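PDB 5CL2: sporulation-control protein spo0M from Bacillus subtilis, which controls expression of spo0A and is required for Bacillus subtilis to pass stage 0 of sporulation. Local coordinates for residues I7-D19 against Q28-Q40. Numbering follows the deposited sequence.
Sequences IGAAKVDTILEKD and QGTVHVKGGKIAQ. With NA (sodium ion), chain C.
Ile15 lays its CD1 methyl obliquely against the His32 ring, 3.6 Å from CD2, while one face of that ring carries CG2 of Thr30 and its edge meets the Asp13 carbonyl oxygen in plane. A chi1 of -59° sets the imidazole beside its own backbone N, and CD2 comes within 3.7 Å of Asp13 O. On the other face of the sheet, Val12 CG2, anti to its backbone N, reaches across to Val31 CG1 at 3.7 Å, and Thr14 OG1 lies 3.8 Å from Val31 CG2. The backbones beneath form a regular antiparallel ladder, with paired bonds at Lys11–Lys34, Asp13–His32 and Ile15–Thr30; Ile15 N to Thr30 O (2.9 Å) is nearly straight at 170°. Glu17 N extends it to Gln28 O, and the Glu17 carboxylate packs against the Gln28 side chain, CD to CB 3.8 Å. An alanine at Gln28 would keep that CB but is likely to remove the chain beyond it, leaving the carboxylate freer to turn. At the far end, Lys37 N bonds Gly8 O. Thr14 O, facing away from strand 28-34, binds the sodium ion (2.6 Å) with Asp122 and Asp124 of strand 120-128; its hydroxyl bonds Thr110. Strand 11-16 edges a three-stranded sheet whose central strand, 26-34, pairs onward with 84-92; Val31 and Val33 pack inward on Ile45 of strand 40-57 in the facing sheet, a β-sandwich consistent with the arrestin-N-like clan.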
loop_
_atom_site.group_PDB
_atom_site.type_symbol
_atom_site.label_atom_id
_atom_site.label_comp_id
_atom_site.label_asym_id
_atom_site.label_seq_id
_atom_site.Cartn_x
_atom_site.Cartn_y
_atom_site.Cartn_z
ATOM N N ILE A 7 -23.670 18.381 32.189
ATOM C CA ILE A 7 -22.802 17.217 32.312
ATOM C C ILE A 7 -21.528 17.604 33.100
ATOM O O ILE A 7 -20.879 18.616 32.813
ATOM C CB ILE A 7 -22.468 16.622 30.882
ATOM C CG1 ILE A 7 -21.811 15.233 30.946
ATOM C CG2 ILE A 7 -21.650 17.598 30.031
ATOM C CD1 ILE A 7 -22.702 14.112 31.473
ATOM N N GLY A 8 -21.231 16.840 34.151
ATOM C CA GLY A 8 -19.997 16.976 34.912
ATOM C C GLY A 8 -19.016 15.840 34.607
ATOM O O GLY A 8 -18.176 15.507 35.448
ATOM N N ALA A 9 -19.159 15.225 33.428
ATOM C CA ALA A 9 -18.376 14.044 32.983
ATOM C C ALA A 9 -16.955 14.310 32.442
ATOM O O ALA A 9 -16.591 15.453 32.138
ATOM C CB ALA A 9 -19.167 13.275 31.944
ATOM N N ALA A 10 -16.170 13.239 32.296
ATOM C CA ALA A 10 -14.787 13.370 31.815
ATOM C C ALA A 10 -14.763 13.940 30.399
ATOM O O ALA A 10 -15.615 13.625 29.572
ATOM C CB ALA A 10 -14.063 12.032 31.861
ATOM N N LYS A 11 -13.805 14.827 30.153
ATOM C CA LYS A 11 -13.778 15.613 28.926
ATOM C C LYS A 11 -12.435 15.507 28.172
ATOM O O LYS A 11 -11.363 15.463 28.780
ATOM C CB LYS A 11 -14.086 17.080 29.284
ATOM C CG LYS A 11 -13.212 18.105 28.569
ATOM C CD LYS A 11 -13.182 19.474 29.270
ATOM C CE LYS A 11 -12.253 20.404 28.479
ATOM N NZ LYS A 11 -10.835 19.873 28.389
ATOM N N VAL A 12 -12.486 15.454 26.850
ATOM C CA VAL A 12 -11.261 15.430 26.078
ATOM C C VAL A 12 -11.294 16.521 25.014
ATOM O O VAL A 12 -12.320 16.775 24.419
ATOM C CB VAL A 12 -11.005 14.028 25.448
ATOM C CG1 VAL A 12 -12.110 13.639 24.485
ATOM C CG2 VAL A 12 -9.645 13.998 24.811
ATOM N N ASP A 13 -10.178 17.212 24.834
ATOM C CA ASP A 13 -10.071 18.286 23.867
ATOM C C ASP A 13 -8.699 18.220 23.186
ATOM O O ASP A 13 -7.695 18.413 23.847
ATOM C CB ASP A 13 -10.272 19.634 24.584
ATOM C CG ASP A 13 -10.373 20.813 23.632
ATOM O OD1 ASP A 13 -10.666 20.609 22.432
ATOM O OD2 ASP A 13 -10.176 21.957 24.098
ATOM N N THR A 14 -8.649 18.000 21.872
ATOM C CA THR A 14 -7.367 17.926 21.169
ATOM C C THR A 14 -7.117 19.247 20.462
ATOM O O THR A 14 -8.015 19.799 19.837
ATOM C CB THR A 14 -7.324 16.771 20.144
ATOM O OG1 THR A 14 -7.407 15.514 20.817
ATOM C CG2 THR A 14 -6.030 16.803 19.344
ATOM N N ILE A 15 -5.899 19.761 20.555
ATOM C CA ILE A 15 -5.574 21.035 19.928
ATOM C C ILE A 15 -4.287 20.871 19.130
ATOM O O ILE A 15 -3.233 20.552 19.688
ATOM C CB ILE A 15 -5.428 22.179 21.001
ATOM C CG1 ILE A 15 -6.669 22.246 21.893
ATOM C CG2 ILE A 15 -5.151 23.536 20.351
ATOM C CD1 ILE A 15 -6.492 23.112 23.144
ATOM N N LEU A 16 -4.398 21.010 17.813
ATOM C CA LEU A 16 -3.255 20.983 16.915
ATOM C C LEU A 16 -2.600 22.349 16.867
ATOM O O LEU A 16 -3.266 23.343 17.108
ATOM C CB LEU A 16 -3.692 20.559 15.515
ATOM C CG LEU A 16 -4.669 19.385 15.514
ATOM C CD1 LEU A 16 -5.308 19.260 14.141
ATOM C CD2 LEU A 16 -3.996 18.080 15.953
ATOM N N GLU A 17 -1.317 22.425 16.529
ATOM C CA GLU A 17 -0.693 23.740 16.468
ATOM C C GLU A 17 -1.093 24.471 15.192
ATOM O O GLU A 17 -1.232 25.697 15.212
ATOM C CB GLU A 17 0.834 23.637 16.534
ATOM C CG GLU A 17 1.405 23.144 17.839
ATOM C CD GLU A 17 2.921 22.979 17.761
ATOM O OE1 GLU A 17 3.507 23.346 16.709
ATOM O OE2 GLU A 17 3.532 22.534 18.767
ATOM N N LYS A 18 -1.337 23.723 14.110
ATOM C CA LYS A 18 -1.855 24.288 12.857
ATOM C C LYS A 18 -3.113 23.550 12.406
ATOM O O LYS A 18 -3.355 22.413 12.811
ATOM C CB LYS A 18 -0.820 24.199 11.733
ATOM C CG LYS A 18 0.616 24.472 12.118
ATOM C CD LYS A 18 1.434 24.769 10.875
ATOM C CE LYS A 18 2.260 23.546 10.477
ATOM N NZ LYS A 18 3.505 23.851 9.714
ATOM N N ASP A 19 -3.931 24.212 11.598
ATOM C CA ASP A 19 -5.059 23.567 10.935
ATOM C C ASP A 19 -4.693 23.070 9.505
ATOM O O ASP A 19 -5.465 22.329 8.879
ATOM C CB ASP A 19 -6.292 24.495 10.964
ATOM C CG ASP A 19 -6.218 25.629 9.965
ATOM O OD1 ASP A 19 -5.109 26.131 9.689
ATOM O OD2 ASP A 19 -7.296 26.051 9.500
ATOM N N GLN A 28 1.849 18.414 14.940
ATOM C CA GLN A 28 2.079 18.454 16.383
ATOM C C GLN A 28 0.872 18.976 17.130
ATOM O O GLN A 28 0.125 19.823 16.638
ATOM C CB GLN A 28 3.283 19.317 16.716
ATOM C CG GLN A 28 4.364 19.305 15.667
ATOM C CD GLN A 28 5.585 20.062 16.120
ATOM O OE1 GLN A 28 5.700 20.402 17.295
ATOM N NE2 GLN A 28 6.505 20.331 15.201
ATOM N N GLY A 29 0.682 18.486 18.342
ATOM C CA GLY A 29 -0.425 19.007 19.124
ATOM C C GLY A 29 -0.431 18.473 20.526
ATOM O O GLY A 29 0.542 17.876 20.992
ATOM N N THR A 30 -1.543 18.698 21.204
ATOM C CA THR A 30 -1.696 18.240 22.562
ATOM C C THR A 30 -3.092 17.704 22.750
ATOM O O THR A 30 -4.048 18.313 22.301
ATOM C CB THR A 30 -1.421 19.386 23.561
ATOM O OG1 THR A 30 -0.061 19.814 23.421
ATOM C CG2 THR A 30 -1.675 18.946 24.996
ATOM N N VAL A 31 -3.206 16.549 23.388
ATOM C CA VAL A 31 -4.499 16.073 23.872
ATOM C C VAL A 31 -4.708 16.547 25.337
ATOM O O VAL A 31 -3.944 16.179 26.221
ATOM C CB VAL A 31 -4.588 14.539 23.820
ATOM C CG1 VAL A 31 -5.963 14.063 24.273
ATOM C CG2 VAL A 31 -4.267 14.015 22.401
ATOM N N HIS A 32 -5.726 17.363 25.589
ATOM C CA HIS A 32 -6.083 17.769 26.956
ATOM C C HIS A 32 -7.219 16.924 27.509
ATOM O O HIS A 32 -8.243 16.737 26.852
ATOM C CB HIS A 32 -6.469 19.238 26.998
ATOM C CG HIS A 32 -5.380 20.145 26.519
ATOM N ND1 HIS A 32 -4.394 20.622 27.347
ATOM C CD2 HIS A 32 -5.115 20.632 25.285
ATOM C CE1 HIS A 32 -3.570 21.387 26.648
ATOM N NE2 HIS A 32 -3.990 21.406 25.390
ATOM N N VAL A 33 -7.024 16.391 28.709
ATOM C CA VAL A 33 -8.045 15.565 29.334
ATOM C C VAL A 33 -8.412 16.181 30.703
ATOM O O VAL A 33 -7.538 16.657 31.434
ATOM C CB VAL A 33 -7.559 14.117 29.488
ATOM C CG1 VAL A 33 -8.704 13.215 29.848
ATOM C CG2 VAL A 33 -6.949 13.631 28.187
ATOM N N LYS A 34 -9.702 16.228 31.023
ATOM C CA LYS A 34 -10.154 16.750 32.311
ATOM C C LYS A 34 -11.072 15.732 32.979
ATOM O O LYS A 34 -12.023 15.256 32.365
ATOM C CB LYS A 34 -10.859 18.104 32.152
ATOM C CG LYS A 34 -11.317 18.758 33.502
ATOM C CD LYS A 34 -11.820 20.210 33.289
ATOM C CE LYS A 34 -11.935 21.005 34.609
ATOM N NZ LYS A 34 -10.767 20.876 35.526
ATOM N N GLY A 35 -10.777 15.358 34.221
ATOM C CA GLY A 35 -11.570 14.312 34.840
ATOM C C GLY A 35 -12.971 14.817 35.111
ATOM O O GLY A 35 -13.199 16.023 35.217
ATOM N N GLY A 36 -13.924 13.901 35.215
ATOM C CA GLY A 36 -15.268 14.322 35.509
ATOM C C GLY A 36 -15.452 14.336 37.013
ATOM O O GLY A 36 -14.489 14.414 37.762
ATOM N N LYS A 37 -16.699 14.258 37.447
ATOM C CA LYS A 37 -17.039 14.273 38.864
ATOM C C LYS A 37 -16.479 13.066 39.621
ATOM O O LYS A 37 -16.095 13.179 40.789
ATOM C CB LYS A 37 -18.550 14.379 39.033
ATOM C CG LYS A 37 -19.083 15.782 38.680
ATOM C CD LYS A 37 -19.805 16.430 39.859
ATOM C CE LYS A 37 -20.431 17.781 39.500
ATOM N NZ LYS A 37 -21.229 18.375 40.638
ATOM N N ILE A 38 -16.412 11.920 38.945
ATOM C CA ILE A 38 -15.961 10.691 39.580
ATOM C C ILE A 38 -14.728 10.135 38.900
ATOM O O ILE A 38 -14.567 10.283 37.692
ATOM C CB ILE A 38 -17.068 9.614 39.526
ATOM C CG1 ILE A 38 -17.522 9.396 38.084
ATOM C CG2 ILE A 38 -18.267 10.049 40.339
ATOM C CD1 ILE A 38 -18.567 8.301 37.904
ATOM N N ALA A 39 -13.868 9.472 39.669
ATOM C CA ALA A 39 -12.554 9.109 39.161
ATOM C C ALA A 39 -12.729 8.019 38.112
ATOM O O ALA A 39 -13.605 7.158 38.225
ATOM C CB ALA A 39 -11.646 8.644 40.274
ATOM N N GLN A 40 -11.976 8.088 37.028
ATOM C CA GLN A 40 -12.122 7.020 36.043
ATOM C C GLN A 40 -10.807 6.443 35.579
ATOM O O GLN A 40 -9.757 7.094 35.647
ATOM C CB GLN A 40 -12.947 7.493 34.852
ATOM C CG GLN A 40 -14.307 8.055 35.219
ATOM C CD GLN A 40 -15.146 8.383 34.007
ATOM O OE1 GLN A 40 -14.875 9.359 33.315
ATOM N NE2 GLN A 40 -16.173 7.575 33.743
HETATM NA NA NA C . -10.411 19.523 18.982
HETATM O O HOH W 1 -12.265 19.691 18.276
#